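Local coordinates for protein PA1221 (Pseudomonas aeruginosa, PDB 4DG8) that joins an AMP-binding module of the ANL superfamily to a phosphopantetheine attachment region and holds adenosine monophosphate in this model, at residues A[66-71]-A[147-152]; A[127-132]-A[142-147]; A[286-291]-A[331-336]. All coordinates share one frame; numbering follows the deposited sequence.

In the fold
All three contacts lie in the AMP-binding region, at two separate places. Contacts 1 and 2 are neighbours, their centres 11 Å apart: the strand pair 125-130 and 143-145 of contact 2 ends one side of a mixed sheet, and the loop that leaves this pair packs in contact 1 against helix 55-72, from earlier in the chain. Contact 2 falls within the chain interval that contact 1 spans, Arg147 belongs to both, and Tyr68 and Leu149 pack on Val144. Contact 3 comes later in sequence, across the chain's centre, its centre 47 Å from contact 1 and 41 Å from contact 2. It holds residues of the adenosine monophosphate pocket; contacts 1 and 2 are packing far from it.

Contact 1: A[66-71]-A[147-152]; sequences SDYLLE and RHLPAA
Leu149 meets Tyr68 first, laying a methyl group over one face of the phenol ring as the loop after strand 143-145 turns along helix 55-72. CD1 of Leu149 sits 4.1 Å from the centroid of the Tyr68 ring and 16° off its normal, a CH-pi contact displaced a little toward the rim. The second methyl, CD2, lies farther along the ring, 3.9 Å from Tyr68 CZ. The tyrosine can be met in this way because its CG stands anti to the backbone N (chi1 168°), which carries the ring out from the helix toward the loop; the two side chains cross at about a right angle. Both also pack on Val144 of strand 143-145.

Pro150 follows at the same ring, where its CD approaches Tyr68 CE1 at 3.7 Å from an oblique direction. The chain then passes Ala151, whose methyl is turned from the helix, and returns at Ala152. Its CB settles against the helix backbone, 3.6 Å from Tyr68 CA, while the extended side chain of Glu71 comes alongside and brings OE1 to 3.4 Å from the same Ala152 CB. On the Asp67 side a water joins loop and helix: it donates to Asp67 OD2 at 2.7 Å and to Ala152 O at 2.7 Å. The other carboxylate oxygen, Asp67 OD1, forms a salt bridge with Arg158 and accepts from Ser155 N, so the aspartate ties the helix to the following residues of this loop as well.

The chemistry is therefore divided. Carbon packing around one aromatic ring and one small methyl makes up most of the direct contact, whereas the polar link found between the segments is indirect, through a water, beside a carboxylate whose negative charge is probably balanced by Arg158.

Contact 2: A[127-132]-A[142-147]; sequences LILDCS and PCVPVR
A parallel strand pair at the border of a mixed sheet, with 143-145 outermost within this chain, places Ile128, Leu129 and Asp130 beside Cys143, Val144 and Pro145. Backbone bonds, given alternately by each strand, join the two: Ile128 N to Pro142 O (2.6 Å), Val144 N to Ile128 O (2.9 Å), Asp130 N to Val144 O (2.8 Å) and Val146 N to Asp130 O. Leu129 bonds the other way, to Gly81 and Tyr83 of strand 79-83, which is how a parallel strand alternates between two neighbours. The connection contains no helix, so this is not a classical beta-alpha-beta crossover.

On the face of Leu129 and Val144 the side chains run side by side, with Leu129 CD2 3.6 Å from Val144 CG2. Ile128 CB and Cys143 SG meet on the opposite face.

At the end of the strand, Asp130 OD1 accepts from Ser132 N (2.9 Å), which makes an Asx turn, and also from Ser132 OG. Arg147, extended from CG to NE, grips this turn end-on: NH1 (2.8 Å) and NH2 (3.0 Å) both donate to Cys131 O, which lies in the guanidinium plane. NH1 stands 67° out of the carbonyl plane, NH2 21°.

Contact 3: A[286-291]-A[331-336]; sequences DILSVP and DDIPIG. With AMP (adenosine monophosphate), chain B.
Val290 and Ile333, with Leu288 beside them, join the start of helix 290-299 to the loop before strand 337-338, just outside the adenosine monophosphate pocket. Ser289 is the N-cap residue of that helix, and Val290, the first residue of the helix, faces the loop. Its CG2 does the touching: it lies 3.6 Å from Asp332 CA and 3.6 Å from Asp331 O, and also 4.1 Å from CD1 of Ile333. With CG2 anti to the carbonyl carbon and CG1 anti to the backbone N (chi1 176°), a single methyl fills this position over the loop backbone.

Ile333 answers from the loop. Its side chain crosses that of Leu288 at about a right angle, so that Leu288 CD1 rests 4.0 Å from Ile333 CB, while Ile333 CD1 turns to Val290. His321 and Asn307, on strands 319-322 and 304-309 of the sheet that the loop is about to enter, also touch Ile333, which places the small apolar core against those strands. A salt bridge from Asp332 to Arg413 and a classic beta bulge, in which Ile335 and Gly336 face Leu412, tie the loop to strand 412-416.

Polar contact between the backbones runs through a water, which donates to Leu288 O at 2.8 Å and accepts from Ile333 N at 2.9 Å. Before this packing begins, the chain passes over a face of the adenine with the pocket residues Asp286 and Ile287, where Asp286 O stands 3.2 Å from AMP N1, almost straight above it.

Contact 1: A[66-71]-A[147-152]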
ATOM      1  N   SER A  66     -13.725 -16.535 -12.868  1.00 26.80           N
ATOM      2  CA  SER A  66     -12.734 -16.408 -13.926  1.00 25.11           C
ATOM      3  C   SER A  66     -13.337 -16.869 -15.243  1.00 30.18           C
ATOM      4  O   SER A  66     -12.987 -16.350 -16.299  1.00 33.01           O
ATOM      5  CB  SER A  66     -11.451 -17.181 -13.596  1.00 20.98           C
ATOM      6  OG  SER A  66     -10.565 -17.214 -14.712  1.00 26.17           O
ATOM      7  N   ASP A  67     -14.244 -17.840 -15.184  1.00 27.52           N
ATOM      8  CA  ASP A  67     -14.922 -18.284 -16.389  1.00 31.34           C
ATOM      9  C   ASP A  67     -15.687 -17.112 -16.990  1.00 29.38           C
ATOM     10  O   ASP A  67     -15.637 -16.861 -18.207  1.00 26.63           O
ATOM     11  CB  ASP A  67     -15.884 -19.427 -16.088  1.00 38.38           C
ATOM     12  CG  ASP A  67     -15.180 -20.724 -15.820  1.00 37.76           C
ATOM     13  OD1 ASP A  67     -14.017 -20.860 -16.251  1.00 30.59           O
ATOM     14  OD2 ASP A  67     -15.801 -21.612 -15.186  1.00 39.44           O
ATOM     15  N   TYR A  68     -16.390 -16.384 -16.126  1.00 34.97           N
ATOM     16  CA  TYR A  68     -17.076 -15.167 -16.589  1.00 32.94           C
ATOM     17  C   TYR A  68     -16.110 -14.076 -17.169  1.00 33.38           C
ATOM     18  O   TYR A  68     -16.315 -13.520 -18.284  1.00 30.24           O
ATOM     19  CB  TYR A  68     -17.947 -14.626 -15.446  1.00 37.97           C
ATOM     20  CG  TYR A  68     -18.491 -13.236 -15.678  1.00 37.61           C
ATOM     21  CD1 TYR A  68     -19.735 -13.040 -16.265  1.00 38.52           C
ATOM     22  CD2 TYR A  68     -17.753 -12.116 -15.303  1.00 32.04           C
ATOM     23  CE1 TYR A  68     -20.230 -11.770 -16.472  1.00 43.54           C
ATOM     24  CE2 TYR A  68     -18.230 -10.847 -15.505  1.00 34.29           C
ATOM     25  CZ  TYR A  68     -19.470 -10.671 -16.090  1.00 42.96           C
ATOM     26  OH  TYR A  68     -19.938  -9.389 -16.293  1.00 43.42           O
ATOM     27  N   LEU A  69     -15.045 -13.784 -16.425  1.00 23.89           N
ATOM     28  CA  LEU A  69     -14.078 -12.784 -16.862  1.00 22.35           C
ATOM     29  C   LEU A  69     -13.471 -13.150 -18.220  1.00 29.82           C
ATOM     30  O   LEU A  69     -13.315 -12.300 -19.100  1.00 26.74           O
ATOM     31  CB  LEU A  69     -12.963 -12.622 -15.826  1.00 22.91           C
ATOM     32  CG  LEU A  69     -13.386 -12.205 -14.418  1.00 27.68           C
ATOM     33  CD1 LEU A  69     -12.143 -11.970 -13.548  1.00 23.69           C
ATOM     34  CD2 LEU A  69     -14.264 -10.950 -14.482  1.00 22.67           C
ATOM     35  N   LEU A  70     -13.109 -14.414 -18.382  1.00 29.05           N
ATOM     36  CA  LEU A  70     -12.505 -14.858 -19.627  1.00 28.21           C
ATOM     37  C   LEU A  70     -13.513 -14.799 -20.755  1.00 33.31           C
ATOM     38  O   LEU A  70     -13.147 -14.539 -21.896  1.00 37.51           O
ATOM     39  CB  LEU A  70     -11.933 -16.266 -19.487  1.00 30.16           C
ATOM     40  CG  LEU A  70     -10.642 -16.234 -18.674  1.00 28.34           C
ATOM     41  CD1 LEU A  70     -10.154 -17.625 -18.313  1.00 24.45           C
ATOM     42  CD2 LEU A  70      -9.564 -15.409 -19.391  1.00 25.65           C
ATOM     43  N   GLU A  71     -14.785 -15.045 -20.438  1.00 34.39           N
ATOM     44  CA  GLU A  71     -15.812 -14.917 -21.463  1.00 34.67           C
ATOM     45  C   GLU A  71     -15.872 -13.485 -22.004  1.00 31.67           C
ATOM     46  O   GLU A  71     -15.986 -13.282 -23.211  1.00 30.89           O
ATOM     47  CB  GLU A  71     -17.187 -15.361 -20.968  1.00 36.11           C
ATOM     48  CG  GLU A  71     -18.277 -15.022 -21.976  1.00 45.77           C
ATOM     49  CD  GLU A  71     -19.632 -15.603 -21.617  1.00 61.53           C
ATOM     50  OE1 GLU A  71     -20.049 -15.485 -20.437  1.00 62.72           O
ATOM     51  OE2 GLU A  71     -20.281 -16.173 -22.528  1.00 66.67           O
ATOM     52  N   ARG A 147     -22.622 -10.342  -7.187  1.00 40.84           N
ATOM     53  CA  ARG A 147     -23.486 -11.413  -6.709  1.00 45.77           C
ATOM     54  C   ARG A 147     -24.528 -11.764  -7.762  1.00 52.15           C
ATOM     55  O   ARG A 147     -25.202 -12.794  -7.684  1.00 48.59           O
ATOM     56  CB  ARG A 147     -24.159 -10.998  -5.393  1.00 50.95           C
ATOM     57  CG  ARG A 147     -23.208 -11.013  -4.198  1.00 51.98           C
ATOM     58  CD  ARG A 147     -23.806 -10.402  -2.928  1.00 55.34           C
ATOM     59  NE  ARG A 147     -22.753 -10.176  -1.939  1.00 62.69           N
ATOM     60  CZ  ARG A 147     -21.910  -9.146  -1.972  1.00 65.01           C
ATOM     61  NH1 ARG A 147     -22.018  -8.240  -2.935  1.00 66.51           N
ATOM     62  NH2 ARG A 147     -20.962  -9.016  -1.046  1.00 61.78           N
ATOM     63  N   HIS A 148     -24.702 -10.864  -8.718  1.00 56.25           N
ATOM     64  CA  HIS A 148     -25.711 -11.051  -9.759  1.00 62.40           C
ATOM     65  C   HIS A 148     -25.285 -11.501 -11.166  1.00 57.44           C
ATOM     66  O   HIS A 148     -26.073 -11.420 -12.106  1.00 60.32           O
ATOM     67  CB  HIS A 148     -26.767  -9.945  -9.714  1.00 73.58           C
ATOM     68  CG  HIS A 148     -27.581  -9.979  -8.456  1.00 84.22           C
ATOM     69  ND1 HIS A 148     -27.134  -9.443  -7.267  1.00 86.84           N
ATOM     70  CD2 HIS A 148     -28.782 -10.546  -8.184  1.00 87.93           C
ATOM     71  CE1 HIS A 148     -28.040  -9.646  -6.325  1.00 87.19           C
ATOM     72  NE2 HIS A 148     -29.048 -10.312  -6.856  1.00 88.51           N
ATOM     73  N   LEU A 149     -24.024 -11.897 -11.317  1.00 51.76           N
ATOM     74  CA  LEU A 149     -23.483 -12.311 -12.616  1.00 50.01           C
ATOM     75  C   LEU A 149     -24.129 -13.559 -13.227  1.00 57.13           C
ATOM     76  O   LEU A 149     -24.554 -14.475 -12.510  1.00 61.46           O
ATOM     77  CB  LEU A 149     -21.975 -12.531 -12.524  1.00 42.32           C
ATOM     78  CG  LEU A 149     -21.181 -11.359 -11.952  1.00 42.95           C
ATOM     79  CD1 LEU A 149     -19.712 -11.716 -11.876  1.00 43.21           C
ATOM     80  CD2 LEU A 149     -21.390 -10.112 -12.782  1.00 41.70           C
ATOM     81  N   PRO A 150     -24.195 -13.590 -14.567  1.00 54.33           N
ATOM     82  CA  PRO A 150     -24.723 -14.709 -15.348  1.00 56.86           C
ATOM     83  C   PRO A 150     -23.717 -15.853 -15.484  1.00 54.94           C
ATOM     84  O   PRO A 150     -22.503 -15.634 -15.399  1.00 51.23           O
ATOM     85  CB  PRO A 150     -24.990 -14.072 -16.714  1.00 57.97           C
ATOM     86  CG  PRO A 150     -23.948 -13.020 -16.829  1.00 52.82           C
ATOM     87  CD  PRO A 150     -23.751 -12.480 -15.434  1.00 51.17           C
ATOM     88  N   ALA A 151     -24.230 -17.059 -15.708  1.00 53.22           N
ATOM     89  CA  ALA A 151     -23.398 -18.246 -15.892  1.00 52.76           C
ATOM     90  C   ALA A 151     -22.476 -18.117 -17.108  1.00 49.59           C
ATOM     91  O   ALA A 151     -22.857 -17.556 -18.134  1.00 43.48           O
ATOM     92  CB  ALA A 151     -24.282 -19.493 -16.030  1.00 47.62           C
ATOM     93  N   ALA A 152     -21.262 -18.644 -16.997  1.00 51.85           N
ATOM     94  CA  ALA A 152     -20.375 -18.695 -18.153  1.00 52.45           C
ATOM     95  C   ALA A 152     -19.892 -20.121 -18.373  1.00 53.14           C
ATOM     96  O   ALA A 152     -19.889 -20.924 -17.444  1.00 50.51           O
ATOM     97  CB  ALA A 152     -19.201 -17.734 -17.984  1.00 42.59           C
TER
HETATM   98  O   HOH W   1     -18.485 -21.331 -15.165  1.00 41.35           O

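Contact 2: A[127-132]-A[142-147]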
ATOM      1  N   LEU A 127     -13.793  -2.901 -16.868  1.00 26.15           N
ATOM      2  CA  LEU A 127     -14.986  -3.309 -16.157  1.00 18.78           C
ATOM      3  C   LEU A 127     -14.706  -3.238 -14.656  1.00 28.82           C
ATOM      4  O   LEU A 127     -13.578  -3.491 -14.209  1.00 29.17           O
ATOM      5  CB  LEU A 127     -15.342  -4.743 -16.578  1.00 20.99           C
ATOM      6  CG  LEU A 127     -16.500  -5.415 -15.836  1.00 33.15           C
ATOM      7  CD1 LEU A 127     -17.751  -4.560 -15.994  1.00 45.81           C
ATOM      8  CD2 LEU A 127     -16.739  -6.821 -16.361  1.00 30.38           C
ATOM      9  N   ILE A 128     -15.724  -2.923 -13.868  1.00 23.50           N
ATOM     10  CA  ILE A 128     -15.537  -2.854 -12.432  1.00 22.51           C
ATOM     11  C   ILE A 128     -16.454  -3.861 -11.748  1.00 31.64           C
ATOM     12  O   ILE A 128     -17.677  -3.839 -11.946  1.00 30.00           O
ATOM     13  CB  ILE A 128     -15.816  -1.439 -11.875  1.00 22.03           C
ATOM     14  CG1 ILE A 128     -14.839  -0.413 -12.464  1.00 29.68           C
ATOM     15  CG2 ILE A 128     -15.759  -1.441 -10.331  1.00 19.68           C
ATOM     16  CD1 ILE A 128     -15.229   1.031 -12.171  1.00 32.07           C
ATOM     17  N   LEU A 129     -15.869  -4.724 -10.925  1.00 29.15           N
ATOM     18  CA  LEU A 129     -16.658  -5.737 -10.231  1.00 20.59           C
ATOM     19  C   LEU A 129     -17.158  -5.140  -8.931  1.00 24.02           C
ATOM     20  O   LEU A 129     -16.376  -4.891  -8.029  1.00 23.86           O
ATOM     21  CB  LEU A 129     -15.783  -6.952  -9.932  1.00 25.82           C
ATOM     22  CG  LEU A 129     -15.289  -7.689 -11.175  1.00 25.18           C
ATOM     23  CD1 LEU A 129     -14.412  -8.865 -10.776  1.00 25.65           C
ATOM     24  CD2 LEU A 129     -16.498  -8.156 -11.988  1.00 22.20           C
ATOM     25  N   ASP A 130     -18.468  -4.934  -8.826  1.00 23.13           N
ATOM     26  CA  ASP A 130     -19.025  -4.256  -7.663  1.00 24.11           C
ATOM     27  C   ASP A 130     -19.370  -5.291  -6.618  1.00 26.80           C
ATOM     28  O   ASP A 130     -20.251  -6.113  -6.838  1.00 27.31           O
ATOM     29  CB  ASP A 130     -20.296  -3.488  -8.066  1.00 28.11           C
ATOM     30  CG  ASP A 130     -20.866  -2.652  -6.922  1.00 32.44           C
ATOM     31  OD1 ASP A 130     -20.491  -2.882  -5.760  1.00 31.52           O
ATOM     32  OD2 ASP A 130     -21.692  -1.762  -7.184  1.00 34.16           O
ATOM     33  N   CYS A 131     -18.654  -5.280  -5.495  1.00 30.72           N
ATOM     34  CA  CYS A 131     -18.896  -6.256  -4.433  1.00 34.00           C
ATOM     35  C   CYS A 131     -19.742  -5.730  -3.291  1.00 44.48           C
ATOM     36  O   CYS A 131     -19.980  -6.459  -2.333  1.00 51.36           O
ATOM     37  CB  CYS A 131     -17.583  -6.808  -3.859  1.00 24.41           C
ATOM     38  SG  CYS A 131     -16.597  -7.703  -5.048  1.00 29.63           S
ATOM     39  N   SER A 132     -20.172  -4.471  -3.362  1.00 39.69           N
ATOM     40  CA  SER A 132     -20.939  -3.900  -2.254  1.00 42.04           C
ATOM     41  C   SER A 132     -22.238  -4.672  -2.062  1.00 39.98           C
ATOM     42  O   SER A 132     -22.775  -5.268  -2.998  1.00 40.30           O
ATOM     43  CB  SER A 132     -21.231  -2.418  -2.481  1.00 44.70           C
ATOM     44  OG  SER A 132     -21.948  -2.218  -3.686  1.00 48.99           O
ATOM     45  N   PRO A 142     -18.256   1.456 -15.921  1.00 31.38           N
ATOM     46  CA  PRO A 142     -18.650   0.098 -16.338  1.00 33.27           C
ATOM     47  C   PRO A 142     -18.628  -0.903 -15.174  1.00 30.86           C
ATOM     48  O   PRO A 142     -17.640  -1.602 -14.995  1.00 31.56           O
ATOM     49  CB  PRO A 142     -17.610  -0.264 -17.412  1.00 30.50           C
ATOM     50  CG  PRO A 142     -16.395   0.563 -17.070  1.00 28.63           C
ATOM     51  CD  PRO A 142     -16.890   1.818 -16.352  1.00 21.58           C
ATOM     52  N   CYS A 143     -19.709  -0.937 -14.394  1.00 30.97           N
ATOM     53  CA  CYS A 143     -19.817  -1.772 -13.199  1.00 34.55           C
ATOM     54  C   CYS A 143     -20.767  -2.929 -13.401  1.00 31.00           C
ATOM     55  O   CYS A 143     -21.775  -2.789 -14.076  1.00 26.34           O
ATOM     56  CB  CYS A 143     -20.376  -0.971 -12.026  1.00 33.02           C
ATOM     57  SG  CYS A 143     -19.212   0.042 -11.145  1.00 52.89           S
ATOM     58  N   VAL A 144     -20.454  -4.062 -12.778  1.00 29.31           N
ATOM     59  CA  VAL A 144     -21.383  -5.179 -12.716  1.00 28.98           C
ATOM     60  C   VAL A 144     -21.514  -5.671 -11.280  1.00 32.88           C
ATOM     61  O   VAL A 144     -20.533  -5.686 -10.542  1.00 32.56           O
ATOM     62  CB  VAL A 144     -20.950  -6.343 -13.628  1.00 25.63           C
ATOM     63  CG1 VAL A 144     -20.908  -5.883 -15.067  1.00 26.11           C
ATOM     64  CG2 VAL A 144     -19.591  -6.907 -13.205  1.00 29.08           C
ATOM     65  N   PRO A 145     -22.743  -6.033 -10.871  1.00 37.43           N
ATOM     66  CA  PRO A 145     -22.967  -6.559  -9.517  1.00 40.36           C
ATOM     67  C   PRO A 145     -22.351  -7.942  -9.407  1.00 37.86           C
ATOM     68  O   PRO A 145     -22.681  -8.825 -10.197  1.00 34.73           O
ATOM     69  CB  PRO A 145     -24.493  -6.647  -9.426  1.00 43.40           C
ATOM     70  CG  PRO A 145     -24.942  -6.856 -10.854  1.00 45.75           C
ATOM     71  CD  PRO A 145     -23.942  -6.135 -11.726  1.00 38.19           C
ATOM     72  N   VAL A 146     -21.517  -8.163  -8.407  1.00 37.86           N
ATOM     73  CA  VAL A 146     -20.736  -9.387  -8.405  1.00 40.00           C
ATOM     74  C   VAL A 146     -21.572 -10.592  -7.960  1.00 38.36           C
ATOM     75  O   VAL A 146     -21.284 -11.716  -8.333  1.00 33.96           O
ATOM     76  CB  VAL A 146     -19.442  -9.249  -7.575  1.00 39.32           C
ATOM     77  CG1 VAL A 146     -19.727  -9.487  -6.092  1.00 32.75           C
ATOM     78  CG2 VAL A 146     -18.390 -10.210  -8.097  1.00 43.35           C
ATOM     79  N   ARG A 147     -22.622 -10.342  -7.187  1.00 40.84           N
ATOM     80  CA  ARG A 147     -23.486 -11.413  -6.709  1.00 45.77           C
ATOM     81  C   ARG A 147     -24.528 -11.764  -7.762  1.00 52.15           C
ATOM     82  O   ARG A 147     -25.202 -12.794  -7.684  1.00 48.59           O
ATOM     83  CB  ARG A 147     -24.159 -10.998  -5.393  1.00 50.95           C
ATOM     84  CG  ARG A 147     -23.208 -11.013  -4.198  1.00 51.98           C
ATOM     85  CD  ARG A 147     -23.806 -10.402  -2.928  1.00 55.34           C
ATOM     86  NE  ARG A 147     -22.753 -10.176  -1.939  1.00 62.69           N
ATOM     87  CZ  ARG A 147     -21.910  -9.146  -1.972  1.00 65.01           C
ATOM     88  NH1 ARG A 147     -22.018  -8.240  -2.935  1.00 66.51           N
ATOM     89  NH2 ARG A 147     -20.962  -9.016  -1.046  1.00 61.78           N
TER

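Contact 3: A[286-291]-A[331-336]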
ATOM      1  N   ASP A 286       5.901   5.237   7.692  1.00 23.03           N
ATOM      2  CA  ASP A 286       6.509   6.490   8.130  1.00 16.70           C
ATOM      3  C   ASP A 286       7.623   6.134   9.095  1.00 21.26           C
ATOM      4  O   ASP A 286       7.738   4.979   9.518  1.00 25.52           O
ATOM      5  CB  ASP A 286       5.505   7.381   8.860  1.00 23.57           C
ATOM      6  CG  ASP A 286       4.767   8.308   7.931  1.00 45.05           C
ATOM      7  OD1 ASP A 286       5.416   9.206   7.327  1.00 52.54           O
ATOM      8  OD2 ASP A 286       3.533   8.145   7.823  1.00 40.00           O
ATOM      9  N   ILE A 287       8.439   7.125   9.435  1.00 28.71           N
ATOM     10  CA  ILE A 287       9.440   6.979  10.480  1.00 28.43           C
ATOM     11  C   ILE A 287       8.759   6.489  11.761  1.00 25.16           C
ATOM     12  O   ILE A 287       7.805   7.105  12.265  1.00 23.76           O
ATOM     13  CB  ILE A 287      10.155   8.331  10.723  1.00 23.91           C
ATOM     14  CG1 ILE A 287      11.069   8.660   9.551  1.00 21.05           C
ATOM     15  CG2 ILE A 287      10.974   8.353  12.063  1.00 23.67           C
ATOM     16  CD1 ILE A 287      11.565  10.144   9.565  1.00 20.42           C
ATOM     17  N   LEU A 288       9.257   5.375  12.287  1.00 23.78           N
ATOM     18  CA  LEU A 288       8.683   4.816  13.492  1.00 23.53           C
ATOM     19  C   LEU A 288       9.039   5.689  14.693  1.00 20.87           C
ATOM     20  O   LEU A 288      10.123   6.293  14.758  1.00 23.08           O
ATOM     21  CB  LEU A 288       9.168   3.378  13.722  1.00 27.20           C
ATOM     22  CG  LEU A 288       8.925   2.315  12.648  1.00 27.10           C
ATOM     23  CD1 LEU A 288       9.280   0.954  13.240  1.00 22.87           C
ATOM     24  CD2 LEU A 288       7.478   2.332  12.143  1.00 15.92           C
ATOM     25  N   SER A 289       8.121   5.735  15.649  1.00 21.89           N
ATOM     26  CA  SER A 289       8.332   6.472  16.890  1.00 21.05           C
ATOM     27  C   SER A 289       8.953   5.502  17.904  1.00 25.72           C
ATOM     28  O   SER A 289       8.293   4.595  18.408  1.00 22.03           O
ATOM     29  CB  SER A 289       6.984   6.994  17.404  1.00 19.01           C
ATOM     30  OG  SER A 289       7.046   7.380  18.755  1.00 25.27           O
ATOM     31  N   VAL A 290      10.224   5.717  18.211  1.00 29.42           N
ATOM     32  CA  VAL A 290      10.914   4.878  19.168  1.00 27.42           C
ATOM     33  C   VAL A 290      10.176   4.817  20.519  1.00 26.89           C
ATOM     34  O   VAL A 290      10.062   3.749  21.106  1.00 23.42           O
ATOM     35  CB  VAL A 290      12.401   5.290  19.321  1.00 27.21           C
ATOM     36  CG1 VAL A 290      13.093   4.454  20.403  1.00 20.11           C
ATOM     37  CG2 VAL A 290      13.132   5.144  17.963  1.00 19.22           C
ATOM     38  N   PRO A 291       9.664   5.951  21.013  1.00 32.98           N
ATOM     39  CA  PRO A 291       8.968   5.825  22.305  1.00 26.76           C
ATOM     40  C   PRO A 291       7.755   4.878  22.273  1.00 25.70           C
ATOM     41  O   PRO A 291       7.499   4.190  23.265  1.00 22.85           O
ATOM     42  CB  PRO A 291       8.530   7.261  22.604  1.00 25.07           C
ATOM     43  CG  PRO A 291       9.583   8.108  21.918  1.00 28.84           C
ATOM     44  CD  PRO A 291       9.889   7.362  20.632  1.00 26.82           C
ATOM     45  N   ASP A 331      17.946   6.329  18.392  1.00 31.05           N
ATOM     46  CA  ASP A 331      17.142   7.511  18.066  1.00 33.77           C
ATOM     47  C   ASP A 331      16.115   7.143  17.003  1.00 32.42           C
ATOM     48  O   ASP A 331      15.140   7.853  16.803  1.00 34.30           O
ATOM     49  CB  ASP A 331      18.014   8.649  17.509  1.00 36.50           C
ATOM     50  CG  ASP A 331      18.734   9.456  18.588  1.00 41.76           C
ATOM     51  OD1 ASP A 331      18.697   9.091  19.782  1.00 36.99           O
ATOM     52  OD2 ASP A 331      19.367  10.470  18.213  1.00 50.04           O
ATOM     53  N   ASP A 332      16.364   6.043  16.297  1.00 29.50           N
ATOM     54  CA  ASP A 332      15.464   5.570  15.248  1.00 27.47           C
ATOM     55  C   ASP A 332      15.564   4.057  15.154  1.00 26.70           C
ATOM     56  O   ASP A 332      16.620   3.508  15.419  1.00 27.55           O
ATOM     57  CB  ASP A 332      15.866   6.162  13.891  1.00 26.57           C
ATOM     58  CG  ASP A 332      17.265   5.713  13.446  1.00 32.86           C
ATOM     59  OD1 ASP A 332      18.256   6.259  13.978  1.00 30.60           O
ATOM     60  OD2 ASP A 332      17.378   4.819  12.572  1.00 26.94           O
ATOM     61  N   ILE A 333      14.478   3.394  14.758  1.00 22.29           N
ATOM     62  CA  ILE A 333      14.513   1.954  14.489  1.00 26.54           C
ATOM     63  C   ILE A 333      15.071   1.733  13.089  1.00 29.44           C
ATOM     64  O   ILE A 333      14.542   2.301  12.130  1.00 20.87           O
ATOM     65  CB  ILE A 333      13.100   1.336  14.511  1.00 20.26           C
ATOM     66  CG1 ILE A 333      12.373   1.670  15.821  1.00 23.26           C
ATOM     67  CG2 ILE A 333      13.165  -0.178  14.264  1.00 15.67           C
ATOM     68  CD1 ILE A 333      13.093   1.182  17.075  1.00 26.47           C
ATOM     69  N   PRO A 334      16.138   0.913  12.960  1.00 25.25           N
ATOM     70  CA  PRO A 334      16.683   0.609  11.629  1.00 23.26           C
ATOM     71  C   PRO A 334      15.578   0.136  10.692  1.00 26.31           C
ATOM     72  O   PRO A 334      14.564  -0.412  11.171  1.00 21.79           O
ATOM     73  CB  PRO A 334      17.657  -0.552  11.900  1.00 29.78           C
ATOM     74  CG  PRO A 334      18.092  -0.367  13.327  1.00 30.83           C
ATOM     75  CD  PRO A 334      16.870   0.220  14.039  1.00 30.37           C
ATOM     76  N   ILE A 335      15.730   0.406   9.394  1.00 25.74           N
ATOM     77  CA  ILE A 335      14.852  -0.196   8.390  1.00 24.98           C
ATOM     78  C   ILE A 335      15.504  -1.470   7.858  1.00 32.45           C
ATOM     79  O   ILE A 335      14.949  -2.167   7.010  1.00 30.96           O
ATOM     80  CB  ILE A 335      14.469   0.768   7.239  1.00 27.44           C
ATOM     81  CG1 ILE A 335      15.709   1.275   6.490  1.00 26.54           C
ATOM     82  CG2 ILE A 335      13.617   1.924   7.783  1.00 18.63           C
ATOM     83  CD1 ILE A 335      15.391   2.249   5.320  1.00 21.69           C
ATOM     84  N   GLY A 336      16.674  -1.783   8.405  1.00 29.31           N
ATOM     85  CA  GLY A 336      17.307  -3.076   8.190  1.00 20.74           C
ATOM     86  C   GLY A 336      17.963  -3.345   6.848  1.00 24.34           C
ATOM     87  O   GLY A 336      18.791  -2.556   6.372  1.00 25.24           O
TER
HETATM   88  P   AMP B 701       4.095   4.024  -0.337  1.00 26.02           P
HETATM   89  O1P AMP B 701       2.725   4.666  -0.369  1.00 21.91           O
HETATM   90  O2P AMP B 701       4.242   2.654   0.314  1.00 21.46           O
HETATM   91  O3P AMP B 701       4.588   3.985  -1.772  1.00 18.74           O
HETATM   92  O5' AMP B 701       5.138   5.029   0.318  1.00 23.28           O
HETATM   93  C5' AMP B 701       6.527   4.774   0.241  1.00 19.44           C
HETATM   94  C4' AMP B 701       7.324   5.817   0.975  1.00 26.58           C
HETATM   95  O4' AMP B 701       6.895   5.887   2.361  1.00 25.16           O
HETATM   96  C3' AMP B 701       8.818   5.563   1.059  1.00 27.62           C
HETATM   97  O3' AMP B 701       9.507   5.938  -0.128  1.00 25.55           O
HETATM   98  C2' AMP B 701       9.222   6.366   2.288  1.00 26.56           C
HETATM   99  O2' AMP B 701       9.323   7.748   1.968  1.00 24.71           O
HETATM  100  C1' AMP B 701       8.005   6.164   3.196  1.00 22.01           C
HETATM  101  N9  AMP B 701       8.189   5.027   4.127  1.00 25.49           N
HETATM  102  C8  AMP B 701       7.639   3.800   3.961  1.00 23.02           C
HETATM  103  N7  AMP B 701       7.979   2.959   4.968  1.00 22.04           N
HETATM  104  C5  AMP B 701       8.777   3.633   5.811  1.00 26.91           C
HETATM  105  C6  AMP B 701       9.490   3.330   7.081  1.00 23.79           C
HETATM  106  N6  AMP B 701       9.417   2.112   7.649  1.00 20.51           N
HETATM  107  N1  AMP B 701      10.216   4.319   7.658  1.00 28.59           N
HETATM  108  C2  AMP B 701      10.286   5.541   7.088  1.00 23.97           C
HETATM  109  N3  AMP B 701       9.664   5.882   5.941  1.00 22.74           N
HETATM  110  C4  AMP B 701       8.904   4.997   5.258  1.00 23.44           C
HETATM  111  O   HOH W   2      12.407   5.105  13.592  1.00 26.19           O